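Local coordinates for protein alcohol dehydrogenase IV (Corynebacterium glutamicum, PDB 3IV7) that probably reduces maleylacetate with a nicotinamide cofactor and belongs to the iron-containing alcohol dehydrogenase family, at residues 15-20 / 152-157; 167-172 / 303-308; 179-184 / 231-236; 204-209 / 220-225. All coordinates share one frame; numbering follows the deposited sequence.

Interaction 1 (15-20 / 152-157)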
loop_
_atom_site.group_PDB
_atom_site.type_symbol
_atom_site.label_atom_id
_atom_site.label_comp_id
_atom_site.label_asym_id
_atom_site.label_seq_id
_atom_site.Cartn_x
_atom_site.Cartn_y
_atom_site.Cartn_z
ATOM N N GLN A 15 5.583 -1.986 7.268
ATOM C CA GLN A 15 6.428 -3.081 6.873
ATOM C C GLN A 15 7.494 -2.661 5.883
ATOM O O GLN A 15 7.275 -1.805 5.039
ATOM C CB GLN A 15 5.589 -4.209 6.259
ATOM C CG GLN A 15 6.242 -5.575 6.382
ATOM C CD GLN A 15 5.278 -6.709 6.065
ATOM O OE1 GLN A 15 4.533 -6.650 5.080
ATOM N NE2 GLN A 15 5.292 -7.754 6.896
ATOM N N LYS A 16 8.670 -3.262 6.022
ATOM C CA LYS A 16 9.722 -3.142 5.041
ATOM C C LYS A 16 9.801 -4.458 4.277
ATOM O O LYS A 16 9.730 -5.548 4.875
ATOM C CB LYS A 16 11.065 -2.852 5.700
ATOM C CG LYS A 16 12.253 -2.845 4.735
ATOM C CD LYS A 16 13.626 -2.675 5.489
ATOM C CE LYS A 16 13.862 -1.245 5.955
ATOM N NZ LYS A 16 13.952 -0.268 4.785
ATOM N N VAL A 17 9.965 -4.355 2.972
ATOM C CA VAL A 17 10.113 -5.494 2.109
ATOM C C VAL A 17 11.361 -5.328 1.315
ATOM O O VAL A 17 11.568 -4.279 0.666
ATOM C CB VAL A 17 8.928 -5.575 1.130
ATOM C CG1 VAL A 17 9.013 -6.863 0.276
ATOM C CG2 VAL A 17 7.643 -5.511 1.891
HETATM N N MSE A 18 12.260 -6.295 1.420
HETATM C CA MSE A 18 13.493 -6.272 0.641
HETATM C C MSE A 18 13.422 -7.445 -0.328
HETATM O O MSE A 18 13.132 -8.573 0.079
HETATM C CB MSE A 18 14.690 -6.398 1.552
HETATM C CG MSE A 18 14.720 -5.352 2.662
HETATM SE SE MSE A 18 15.978 -5.799 4.101
HETATM C CE MSE A 18 17.487 -4.849 3.479
ATOM N N PHE A 19 13.695 -7.182 -1.598
ATOM C CA PHE A 19 13.427 -8.136 -2.634
ATOM C C PHE A 19 14.633 -8.274 -3.516
ATOM O O PHE A 19 15.196 -7.272 -3.976
ATOM C CB PHE A 19 12.216 -7.651 -3.464
ATOM C CG PHE A 19 11.570 -8.711 -4.286
ATOM C CD1 PHE A 19 12.179 -9.187 -5.438
ATOM C CD2 PHE A 19 10.359 -9.259 -3.900
ATOM C CE1 PHE A 19 11.579 -10.193 -6.196
ATOM C CE2 PHE A 19 9.759 -10.270 -4.638
ATOM C CZ PHE A 19 10.363 -10.739 -5.786
ATOM N N GLY A 20 15.031 -9.504 -3.794
ATOM C CA GLY A 20 16.116 -9.727 -4.760
ATOM C C GLY A 20 16.737 -11.118 -4.754
ATOM O O GLY A 20 17.235 -11.571 -3.716
ATOM N N VAL A 152 10.290 -8.133 5.666
ATOM C CA VAL A 152 10.192 -9.327 4.867
ATOM C C VAL A 152 11.298 -9.331 3.836
ATOM O O VAL A 152 11.474 -8.362 3.101
ATOM C CB VAL A 152 8.815 -9.431 4.154
ATOM C CG1 VAL A 152 8.716 -10.764 3.361
ATOM C CG2 VAL A 152 7.686 -9.309 5.177
ATOM N N ILE A 153 12.066 -10.418 3.808
ATOM C CA ILE A 153 13.130 -10.612 2.788
ATOM C C ILE A 153 12.690 -11.674 1.783
ATOM O O ILE A 153 12.439 -12.826 2.149
ATOM C CB ILE A 153 14.447 -10.988 3.435
ATOM C CG1 ILE A 153 14.887 -9.851 4.373
ATOM C CG2 ILE A 153 15.549 -11.324 2.329
ATOM C CD1 ILE A 153 16.091 -10.219 5.323
ATOM N N TYR A 154 12.491 -11.240 0.548
ATOM C CA TYR A 154 12.080 -12.106 -0.547
ATOM C C TYR A 154 13.243 -12.399 -1.479
ATOM O O TYR A 154 13.733 -11.501 -2.194
ATOM C CB TYR A 154 10.941 -11.464 -1.366
ATOM C CG TYR A 154 9.599 -11.527 -0.731
ATOM C CD1 TYR A 154 9.025 -12.756 -0.376
ATOM C CD2 TYR A 154 8.837 -10.379 -0.564
ATOM C CE1 TYR A 154 7.807 -12.822 0.164
ATOM C CE2 TYR A 154 7.586 -10.445 -0.015
ATOM C CZ TYR A 154 7.061 -11.663 0.329
ATOM O OH TYR A 154 5.811 -11.734 0.866
ATOM N N ASP A 155 13.657 -13.665 -1.497
ATOM C CA ASP A 155 14.777 -14.131 -2.323
ATOM C C ASP A 155 14.303 -15.370 -3.073
ATOM O O ASP A 155 14.225 -16.484 -2.504
ATOM C CB ASP A 155 15.982 -14.439 -1.422
ATOM C CG ASP A 155 17.206 -14.915 -2.195
ATOM O OD1 ASP A 155 17.085 -15.249 -3.393
ATOM O OD2 ASP A 155 18.295 -14.954 -1.598
ATOM N N SER A 156 14.001 -15.194 -4.347
ATOM C CA SER A 156 13.445 -16.277 -5.150
ATOM C C SER A 156 14.408 -17.443 -5.345
ATOM O O SER A 156 13.988 -18.512 -5.751
ATOM C CB SER A 156 12.972 -15.749 -6.512
ATOM O OG SER A 156 14.027 -15.103 -7.201
ATOM N N GLU A 157 15.695 -17.249 -5.047
ATOM C CA GLU A 157 16.643 -18.355 -5.074
ATOM C C GLU A 157 16.230 -19.409 -4.056
ATOM O O GLU A 157 16.454 -20.596 -4.269
ATOM C CB GLU A 157 18.090 -17.894 -4.791
ATOM C CG GLU A 157 19.121 -19.069 -4.795
ATOM C CD GLU A 157 20.585 -18.592 -4.923
ATOM O OE1 GLU A 157 20.977 -17.603 -4.247
ATOM O OE2 GLU A 157 21.340 -19.217 -5.681
HETATM O O HOH W 1 16.281 -11.182 -0.961
#
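V17 to F19 and V152 to Y154 pair as parallel neighbours at the edge of this chain's parallel sheet. The axes of the two short strand segments come within 4.7 Å of each other, at 14°. Four near-straight backbone bonds hold the register. K16 O accepts from V152 N, and M18 N donates to V152 O. Y154 N donates to M18 O at 2.8 Å, and G20 N to Y154 O at 2.9 Å. A water donates to G20 O and, weakly, to Y154 O.

V17, F19, V152 and Y154 share one face of the sheet. CG1 of V17 meets the edge of the Y154 ring, 3.6 Å from CD2 of Y154. CG of F19 is anti to the backbone N (chi1 -162°), which lays its ring beside the base of Y154, with CD2 of F19 3.4 Å from CB of Y154. The rings are oblique, with planes at 52°. Y154 OH bonds E126. At the start of the pair, NE2 of Q15 sits 3.3 Å from CG2 of V152 and donates to the carbonyls of E126 and P149. On the opposite face, the selenium of M18 lies 4.2 Å from CG1 of I153.

Strand 7-20 also pairs antiparallel with a strand of the second subunit. The pair belongs to the parallel alpha/beta sheet of the N-terminal domain, here continued across a dimer interface.

Interaction 2 (167-172 / 303-308)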
loop_
_atom_site.group_PDB
_atom_site.type_symbol
_atom_site.label_atom_id
_atom_site.label_comp_id
_atom_site.label_asym_id
_atom_site.label_seq_id
_atom_site.Cartn_x
_atom_site.Cartn_y
_atom_site.Cartn_z
ATOM N N SER A 167 4.226 -25.424 -5.411
ATOM C CA SER A 167 4.364 -24.060 -5.889
ATOM C C SER A 167 3.031 -23.585 -6.471
ATOM O O SER A 167 2.585 -22.452 -6.215
ATOM C CB SER A 167 5.458 -23.963 -6.976
ATOM O OG SER A 167 6.747 -24.331 -6.508
ATOM N N VAL A 168 2.418 -24.437 -7.290
ATOM C CA VAL A 168 1.120 -24.122 -7.901
ATOM C C VAL A 168 0.004 -24.020 -6.826
ATOM O O VAL A 168 -0.731 -23.046 -6.784
ATOM C CB VAL A 168 0.753 -25.171 -8.992
ATOM C CG1 VAL A 168 -0.671 -24.997 -9.466
ATOM C CG2 VAL A 168 1.703 -25.053 -10.159
ATOM N N ALA A 169 -0.098 -25.017 -5.960
ATOM C CA ALA A 169 -1.134 -24.998 -4.942
ATOM C C ALA A 169 -0.964 -23.807 -4.034
ATOM O O ALA A 169 -1.940 -23.108 -3.741
ATOM C CB ALA A 169 -1.152 -26.288 -4.144
ATOM N N SER A 170 0.275 -23.548 -3.602
ATOM C CA SER A 170 0.544 -22.405 -2.724
ATOM C C SER A 170 0.305 -21.106 -3.458
ATOM O O SER A 170 -0.209 -20.147 -2.876
ATOM C CB SER A 170 1.982 -22.431 -2.145
ATOM O OG SER A 170 2.197 -21.309 -1.279
ATOM N N GLY A 171 0.680 -21.041 -4.725
ATOM C CA GLY A 171 0.398 -19.809 -5.525
ATOM C C GLY A 171 -1.095 -19.515 -5.628
ATOM O O GLY A 171 -1.528 -18.359 -5.589
ATOM N N LEU A 172 -1.893 -20.566 -5.743
ATOM C CA LEU A 172 -3.342 -20.400 -5.835
ATOM C C LEU A 172 -3.921 -20.036 -4.477
ATOM O O LEU A 172 -4.966 -19.395 -4.404
ATOM C CB LEU A 172 -3.983 -21.664 -6.405
ATOM C CG LEU A 172 -3.645 -21.904 -7.894
ATOM C CD1 LEU A 172 -4.093 -23.290 -8.330
ATOM C CD2 LEU A 172 -4.272 -20.846 -8.795
ATOM N N ASN A 303 -1.897 -27.173 -14.303
ATOM C CA ASN A 303 -2.403 -28.437 -13.771
ATOM C C ASN A 303 -2.852 -28.337 -12.288
ATOM O O ASN A 303 -2.450 -29.139 -11.471
ATOM C CB ASN A 303 -1.336 -29.534 -13.909
ATOM C CG ASN A 303 -1.901 -30.911 -13.683
ATOM O OD1 ASN A 303 -3.111 -31.114 -13.785
ATOM N ND2 ASN A 303 -1.038 -31.869 -13.363
ATOM N N ALA A 304 -3.736 -27.388 -11.993
ATOM C CA ALA A 304 -4.130 -27.062 -10.624
ATOM C C ALA A 304 -4.871 -28.156 -9.920
ATOM O O ALA A 304 -5.492 -28.946 -10.544
ATOM C CB ALA A 304 -4.994 -25.764 -10.621
ATOM N N PRO A 305 -4.856 -28.152 -8.575
ATOM C CA PRO A 305 -5.672 -29.139 -7.819
ATOM C C PRO A 305 -7.131 -29.088 -8.239
ATOM O O PRO A 305 -7.644 -28.001 -8.491
ATOM C CB PRO A 305 -5.499 -28.683 -6.366
ATOM C CG PRO A 305 -4.106 -28.062 -6.370
ATOM C CD PRO A 305 -3.986 -27.365 -7.693
ATOM N N LYS A 306 -7.805 -30.242 -8.290
ATOM C CA LYS A 306 -9.165 -30.295 -8.851
ATOM C C LYS A 306 -10.321 -30.661 -7.906
ATOM O O LYS A 306 -11.449 -30.221 -8.123
ATOM C CB LYS A 306 -9.191 -31.217 -10.070
ATOM C CG LYS A 306 -8.489 -30.614 -11.336
ATOM N N ARG A 307 -10.077 -31.485 -6.903
ATOM C CA ARG A 307 -11.189 -32.004 -6.125
ATOM C C ARG A 307 -10.790 -32.393 -4.700
ATOM O O ARG A 307 -9.717 -32.999 -4.478
ATOM C CB ARG A 307 -11.809 -33.194 -6.858
ATOM C CG ARG A 307 -10.876 -34.383 -7.006
ATOM C CD ARG A 307 -11.491 -35.507 -7.879
ATOM N NE ARG A 307 -11.505 -35.136 -9.295
ATOM C CZ ARG A 307 -10.426 -35.143 -10.098
ATOM N NH1 ARG A 307 -9.211 -35.470 -9.624
ATOM N NH2 ARG A 307 -10.555 -34.801 -11.379
ATOM N N LEU A 308 -11.634 -32.040 -3.730
ATOM C CA LEU A 308 -11.293 -32.278 -2.319
ATOM C C LEU A 308 -11.281 -33.765 -1.974
ATOM O O LEU A 308 -10.610 -34.178 -1.001
ATOM C CB LEU A 308 -12.218 -31.493 -1.378
ATOM C CG LEU A 308 -12.231 -29.960 -1.589
ATOM C CD1 LEU A 308 -13.400 -29.337 -0.852
ATOM C CD2 LEU A 308 -10.919 -29.341 -1.151
#
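L172 reaches from helix 164-181 to A304 and P305 in the loop that follows helix 291-301. CB of L172 is far from the loop, 6.0 Å from CB of A304. CG of L172 stands anti to the carbonyl carbon (chi1 -69°) and narrows the gap to CB of A304 to 4.9 Å. The next torsion is extended (chi2 170°) and carries CD1 outward. CD1 of L172 does the touching: it is 3.5 Å from CB of A304, tight for two carbons. The same methyl of L172 lies 4.1 Å from CD of P305. CD2 of L172, the other branch, points elsewhere and stays 5.3 Å from CB of A304.

V168, one turn earlier, adds a second point of contact. CG1 of V168 lies 4.2 Å from CA of A304. CB of A169 meets the proline ring, 4.1 Å from CG of P305. Valine, alanine and leucine thus meet one side of the loop at A304 and P305. No hydrogen bond crosses. The contact is apolar and small, with van der Waals packing across it.

The loop begins at a helix end. N303, with positive phi, is the C-prime residue of a Schellman motif that ends helix 291-301, in which A304 N bonds R299 O. R299 also bonds P305 O through its side chain. L172 packs on L298, V168 on V210, and A169 and P305 on A257 and A261. The loop packs against three helices, 164-181, 256-271 and 291-301, while helix 189-211 backs V168.

Interaction 3 (179-184 / 231-236)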
loop_
_atom_site.group_PDB
_atom_site.type_symbol
_atom_site.label_atom_id
_atom_site.label_comp_id
_atom_site.label_asym_id
_atom_site.label_seq_id
_atom_site.Cartn_x
_atom_site.Cartn_y
_atom_site.Cartn_z
ATOM N N ILE A 179 -8.519 -12.826 -4.551
ATOM C CA ILE A 179 -9.885 -12.893 -5.048
ATOM C C ILE A 179 -10.954 -12.752 -3.966
ATOM O O ILE A 179 -11.859 -11.948 -4.091
ATOM C CB ILE A 179 -10.109 -14.140 -5.939
ATOM C CG1 ILE A 179 -9.253 -13.984 -7.220
ATOM C CG2 ILE A 179 -11.626 -14.252 -6.303
ATOM C CD1 ILE A 179 -9.242 -15.190 -8.194
ATOM N N ASP A 180 -10.826 -13.501 -2.885
ATOM C CA ASP A 180 -11.804 -13.399 -1.786
ATOM C C ASP A 180 -11.820 -11.967 -1.220
ATOM O O ASP A 180 -12.883 -11.452 -0.843
ATOM C CB ASP A 180 -11.456 -14.365 -0.705
ATOM C CG ASP A 180 -12.648 -14.805 0.118
ATOM O OD1 ASP A 180 -13.813 -14.850 -0.394
ATOM O OD2 ASP A 180 -12.379 -15.230 1.268
ATOM N N SER A 181 -10.646 -11.318 -1.213
ATOM C CA SER A 181 -10.514 -9.973 -0.672
ATOM C C SER A 181 -11.335 -8.939 -1.469
ATOM O O SER A 181 -11.736 -7.898 -0.925
ATOM C CB SER A 181 -9.045 -9.572 -0.596
ATOM O OG SER A 181 -8.371 -10.257 0.477
ATOM N N LEU A 182 -11.600 -9.246 -2.741
ATOM C CA LEU A 182 -12.400 -8.382 -3.592
ATOM C C LEU A 182 -13.834 -8.181 -3.104
ATOM O O LEU A 182 -14.457 -7.179 -3.442
ATOM C CB LEU A 182 -12.381 -8.877 -5.045
ATOM C CG LEU A 182 -10.992 -8.815 -5.716
ATOM C CD1 LEU A 182 -11.030 -9.348 -7.123
ATOM C CD2 LEU A 182 -10.447 -7.379 -5.674
ATOM N N TRP A 183 -14.367 -9.152 -2.352
ATOM C CA TRP A 183 -15.688 -9.003 -1.705
ATOM C C TRP A 183 -15.523 -9.270 -0.190
ATOM O O TRP A 183 -16.449 -9.710 0.482
ATOM C CB TRP A 183 -16.747 -9.947 -2.339
ATOM C CG TRP A 183 -16.265 -11.320 -2.485
ATOM C CD1 TRP A 183 -15.965 -12.194 -1.471
ATOM C CD2 TRP A 183 -15.927 -11.992 -3.702
ATOM N NE1 TRP A 183 -15.435 -13.347 -1.984
ATOM C CE2 TRP A 183 -15.407 -13.258 -3.348
ATOM C CE3 TRP A 183 -15.999 -11.653 -5.047
ATOM C CZ2 TRP A 183 -14.966 -14.169 -4.292
ATOM C CZ3 TRP A 183 -15.586 -12.572 -5.979
ATOM C CH2 TRP A 183 -15.068 -13.816 -5.596
ATOM N N GLY A 184 -14.328 -8.985 0.333
ATOM C CA GLY A 184 -14.029 -9.207 1.752
ATOM C C GLY A 184 -14.894 -8.336 2.659
ATOM O O GLY A 184 -15.498 -7.361 2.192
ATOM N N VAL A 231 -1.056 -8.638 1.691
ATOM C CA VAL A 231 -1.267 -7.274 2.164
ATOM C C VAL A 231 -2.739 -6.843 1.940
ATOM O O VAL A 231 -3.358 -6.216 2.811
ATOM C CB VAL A 231 -0.314 -6.277 1.480
ATOM C CG1 VAL A 231 -0.709 -4.821 1.834
ATOM C CG2 VAL A 231 1.211 -6.554 1.927
ATOM N N SER A 232 -3.295 -7.215 0.784
ATOM C CA SER A 232 -4.695 -6.951 0.481
ATOM C C SER A 232 -5.623 -7.665 1.491
ATOM O O SER A 232 -6.548 -7.072 2.046
ATOM C CB SER A 232 -5.018 -7.451 -0.930
ATOM O OG SER A 232 -6.395 -7.242 -1.218
ATOM N N PHE A 233 -5.343 -8.940 1.701
ATOM C CA PHE A 233 -6.103 -9.796 2.590
ATOM C C PHE A 233 -6.022 -9.351 4.064
ATOM O O PHE A 233 -7.012 -9.344 4.749
ATOM C CB PHE A 233 -5.589 -11.234 2.420
ATOM C CG PHE A 233 -6.067 -12.170 3.448
ATOM C CD1 PHE A 233 -7.367 -12.595 3.459
ATOM C CD2 PHE A 233 -5.169 -12.762 4.330
ATOM C CE1 PHE A 233 -7.805 -13.514 4.404
ATOM C CE2 PHE A 233 -5.599 -13.671 5.248
ATOM C CZ PHE A 233 -6.926 -14.040 5.284
ATOM N N ALA A 234 -4.843 -8.936 4.503
ATOM C CA ALA A 234 -4.669 -8.408 5.868
ATOM C C ALA A 234 -5.618 -7.232 6.095
ATOM O O ALA A 234 -6.194 -7.077 7.174
ATOM C CB ALA A 234 -3.196 -7.983 6.093
ATOM N N SER A 235 -5.843 -6.456 5.039
ATOM C CA SER A 235 -6.758 -5.337 5.091
ATOM C C SER A 235 -8.227 -5.742 4.896
ATOM O O SER A 235 -9.095 -5.293 5.636
ATOM C CB SER A 235 -6.391 -4.290 4.035
ATOM O OG SER A 235 -7.399 -3.264 3.958
ATOM N N ALA A 236 -8.517 -6.532 3.854
ATOM C CA ALA A 236 -9.930 -6.799 3.481
ATOM C C ALA A 236 -10.639 -7.787 4.436
ATOM O O ALA A 236 -11.856 -7.805 4.517
ATOM C CB ALA A 236 -10.028 -7.282 2.056
#
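S181, in the last part of helix 164-181, packs tightly against the last turn of helix 216-236. Its side chain fits between S232, F233 and A236. CB of S181 lies 3.6 Å from CB of A236 and also 3.6 Å from OG of S232. The carbonyl O of S181 lies 3.5 Å from CB of A236. OG of S181 is turned anti to the carbonyl carbon (chi1 -74°), which sends it over the backbone of the other helix, 3.1 Å from CA of F233. It also lies in the plane of the F233 ring, at its edge. G184 follows S181 through a type I turn and belongs to the close part too, with C of G184 3.6 Å from O of A236.

No hydrogen bond joins the segments. The serine hydroxyls are held elsewhere: S181 OG bonds H177 O, one turn back in its own helix, and S232 OG bonds N191 O. Both are buried polar atoms with a partner nearby.

The loose side is at A234 and S235, which are partly exposed and make no contact with 179-184. W183 points to the other side of its turn, where NE1 of W183 donates to OD1 of D180 at 2.7 Å.

F233 stacks with the rings of H177 and H242, and D180 OD2 also bonds H242. Helix 189-211 lies alongside, with A195 against L182 and S232. Helices 256-271 and 276-286 pack on I179, on the far side of helix 164-181. The contact thus joins the C-terminal parts of helices 164-181 and 216-236.

Interaction 4 (204-209 / 220-225)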
loop_
_atom_site.group_PDB
_atom_site.type_symbol
_atom_site.label_atom_id
_atom_site.label_comp_id
_atom_site.label_asym_id
_atom_site.label_seq_id
_atom_site.Cartn_x
_atom_site.Cartn_y
_atom_site.Cartn_z
ATOM N N GLN A 204 0.707 -14.345 -14.179
ATOM C CA GLN A 204 1.879 -14.287 -15.055
ATOM C C GLN A 204 2.940 -15.282 -14.596
ATOM O O GLN A 204 3.489 -16.032 -15.402
ATOM C CB GLN A 204 2.479 -12.861 -15.033
ATOM C CG GLN A 204 1.677 -11.828 -15.815
ATOM C CD GLN A 204 1.762 -12.041 -17.321
ATOM O OE1 GLN A 204 2.860 -12.229 -17.891
ATOM N NE2 GLN A 204 0.611 -12.022 -17.976
ATOM N N GLY A 205 3.157 -15.332 -13.277
ATOM C CA GLY A 205 4.257 -16.111 -12.686
ATOM C C GLY A 205 4.087 -17.622 -12.629
ATOM O O GLY A 205 5.004 -18.371 -13.002
ATOM N N LEU A 206 2.915 -18.082 -12.195
ATOM C CA LEU A 206 2.707 -19.492 -11.975
ATOM C C LEU A 206 2.902 -20.340 -13.234
ATOM O O LEU A 206 3.554 -21.368 -13.169
ATOM C CB LEU A 206 1.336 -19.765 -11.293
ATOM C CG LEU A 206 1.157 -19.082 -9.904
ATOM C CD1 LEU A 206 -0.228 -19.340 -9.326
ATOM C CD2 LEU A 206 2.245 -19.495 -8.893
ATOM N N PRO A 207 2.394 -19.883 -14.399
ATOM C CA PRO A 207 2.622 -20.715 -15.569
ATOM C C PRO A 207 4.110 -20.781 -15.979
ATOM O O PRO A 207 4.521 -21.751 -16.617
ATOM C CB PRO A 207 1.813 -20.014 -16.676
ATOM C CG PRO A 207 0.786 -19.186 -15.938
ATOM C CD PRO A 207 1.399 -18.819 -14.648
ATOM N N LYS A 208 4.869 -19.706 -15.699
ATOM C CA LYS A 208 6.278 -19.660 -16.041
ATOM C C LYS A 208 7.078 -20.649 -15.146
ATOM O O LYS A 208 8.051 -21.229 -15.585
ATOM C CB LYS A 208 6.815 -18.245 -15.889
ATOM C CG LYS A 208 6.284 -17.251 -16.925
ATOM C CD LYS A 208 6.838 -15.861 -16.661
ATOM C CE LYS A 208 6.012 -14.774 -17.363
ATOM N NZ LYS A 208 6.496 -13.476 -17.012
ATOM N N ILE A 209 6.614 -20.843 -13.912
ATOM C CA ILE A 209 7.208 -21.808 -12.976
ATOM C C ILE A 209 6.937 -23.251 -13.430
ATOM O O ILE A 209 7.816 -24.121 -13.322
ATOM C CB ILE A 209 6.681 -21.597 -11.525
ATOM C CG1 ILE A 209 7.209 -20.261 -10.971
ATOM C CG2 ILE A 209 7.086 -22.798 -10.599
ATOM C CD1 ILE A 209 6.469 -19.728 -9.834
ATOM N N ASP A 220 10.013 -14.738 -9.248
ATOM C CA ASP A 220 9.938 -13.385 -8.676
ATOM C C ASP A 220 8.503 -12.898 -8.735
ATOM O O ASP A 220 7.982 -12.400 -7.751
ATOM C CB ASP A 220 10.853 -12.397 -9.424
ATOM C CG ASP A 220 12.328 -12.538 -9.038
ATOM O OD1 ASP A 220 12.612 -12.985 -7.909
ATOM O OD2 ASP A 220 13.179 -12.100 -9.834
ATOM N N GLU A 221 7.844 -13.110 -9.880
ATOM C CA GLU A 221 6.442 -12.692 -10.032
ATOM C C GLU A 221 5.537 -13.339 -9.004
ATOM O O GLU A 221 4.686 -12.671 -8.418
ATOM C CB GLU A 221 5.940 -12.975 -11.458
ATOM C CG GLU A 221 6.330 -11.896 -12.414
ATOM C CD GLU A 221 6.119 -12.231 -13.868
ATOM O OE1 GLU A 221 5.931 -13.424 -14.229
ATOM O OE2 GLU A 221 6.206 -11.282 -14.672
ATOM N N ALA A 222 5.704 -14.641 -8.794
ATOM C CA ALA A 222 4.886 -15.360 -7.840
ATOM C C ALA A 222 5.090 -14.822 -6.426
ATOM O O ALA A 222 4.134 -14.654 -5.671
ATOM C CB ALA A 222 5.206 -16.897 -7.889
ATOM N N LEU A 223 6.353 -14.604 -6.053
ATOM C CA LEU A 223 6.679 -14.161 -4.713
ATOM C C LEU A 223 6.135 -12.730 -4.505
ATOM O O LEU A 223 5.531 -12.414 -3.469
ATOM C CB LEU A 223 8.214 -14.213 -4.525
ATOM C CG LEU A 223 8.814 -14.591 -3.198
ATOM C CD1 LEU A 223 8.144 -15.825 -2.521
ATOM C CD2 LEU A 223 10.309 -14.831 -3.393
ATOM N N TYR A 224 6.355 -11.875 -5.479
ATOM C CA TYR A 224 5.832 -10.500 -5.415
ATOM C C TYR A 224 4.301 -10.526 -5.336
ATOM O O TYR A 224 3.693 -9.802 -4.517
ATOM C CB TYR A 224 6.319 -9.675 -6.623
ATOM C CG TYR A 224 5.615 -8.356 -6.806
ATOM C CD1 TYR A 224 6.012 -7.239 -6.108
ATOM C CD2 TYR A 224 4.571 -8.227 -7.710
ATOM C CE1 TYR A 224 5.357 -6.006 -6.267
ATOM C CE2 TYR A 224 3.920 -7.019 -7.887
ATOM C CZ TYR A 224 4.299 -5.909 -7.133
ATOM O OH TYR A 224 3.660 -4.698 -7.318
ATOM N N GLY A 225 3.684 -11.375 -6.160
ATOM C CA GLY A 225 2.215 -11.551 -6.159
ATOM C C GLY A 225 1.692 -11.983 -4.826
ATOM O O GLY A 225 0.705 -11.446 -4.313
#
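K208 and E221 both turn CG anti to the carbonyl carbon, with chi1 -69° in the lysine and -83° in the glutamate. Beyond CG both chains are extended. They cross at about a right angle, and their charged ends meet between the helices. NZ of K208 donates to OE1 of E221 at 2.8 Å, on the syn lone pair of that oxygen. A second bond from NZ of K208 to OE2 of E221, at 3.2 Å, is weak. The lysine also forms a salt bridge with E217, so its charge is probably shared by two carboxylates. CB of Q204 also lies against OE1 of E221, at 3.6 Å.

G205 is where the backbones come closest. CA of G205 is 4.8 Å from CA of E221. G205 has no side chain, and CA of G205 lies directly against CB of E221, at 3.8 Å.

Deeper in, A222 takes over. CB of A222 is 3.7 Å from CD1 of I209 and 4.1 Å from CD2 of L206. The polar pair thus sits toward the outer side and the apolar trio is buried.

Segments 204-209 and 220-225 run roughly antiparallel, at 142°, within the hairpin of helices 189-211 and 216-236. The first is kinked at P207, whose ring nitrogen cannot donate to the turn before. Y122 packs on I209 and A222, V302 on L206, and helix 291-301 lies against P207. Strand 7-20 reaches the other side of helix 216-236, where F19 meets Y224.

From the N terminus, interaction 1 comes first. It closes a loop of 131 residues and joins the edge strand 7-20 to strand 151-154. The chain then enters helix 164-181, where interactions 2 and 3 begin. Interaction 2 closes the widest of the helical loops, reaching to 303-308. Interaction 3 is nested inside it, and interaction 4 is nested inside interaction 3; none cross. Interactions 3 and 4 share helix 216-236, near its end and its start. Interactions 1 and 4 touch: S156 OG and D220 OD1 probably share a hydrogen bond, 2.6 Å long, and Y154 packs on L223. L206 and I209 pack on helix 164-181, linking interactions 2 and 4. The sheet is tied to the helical part.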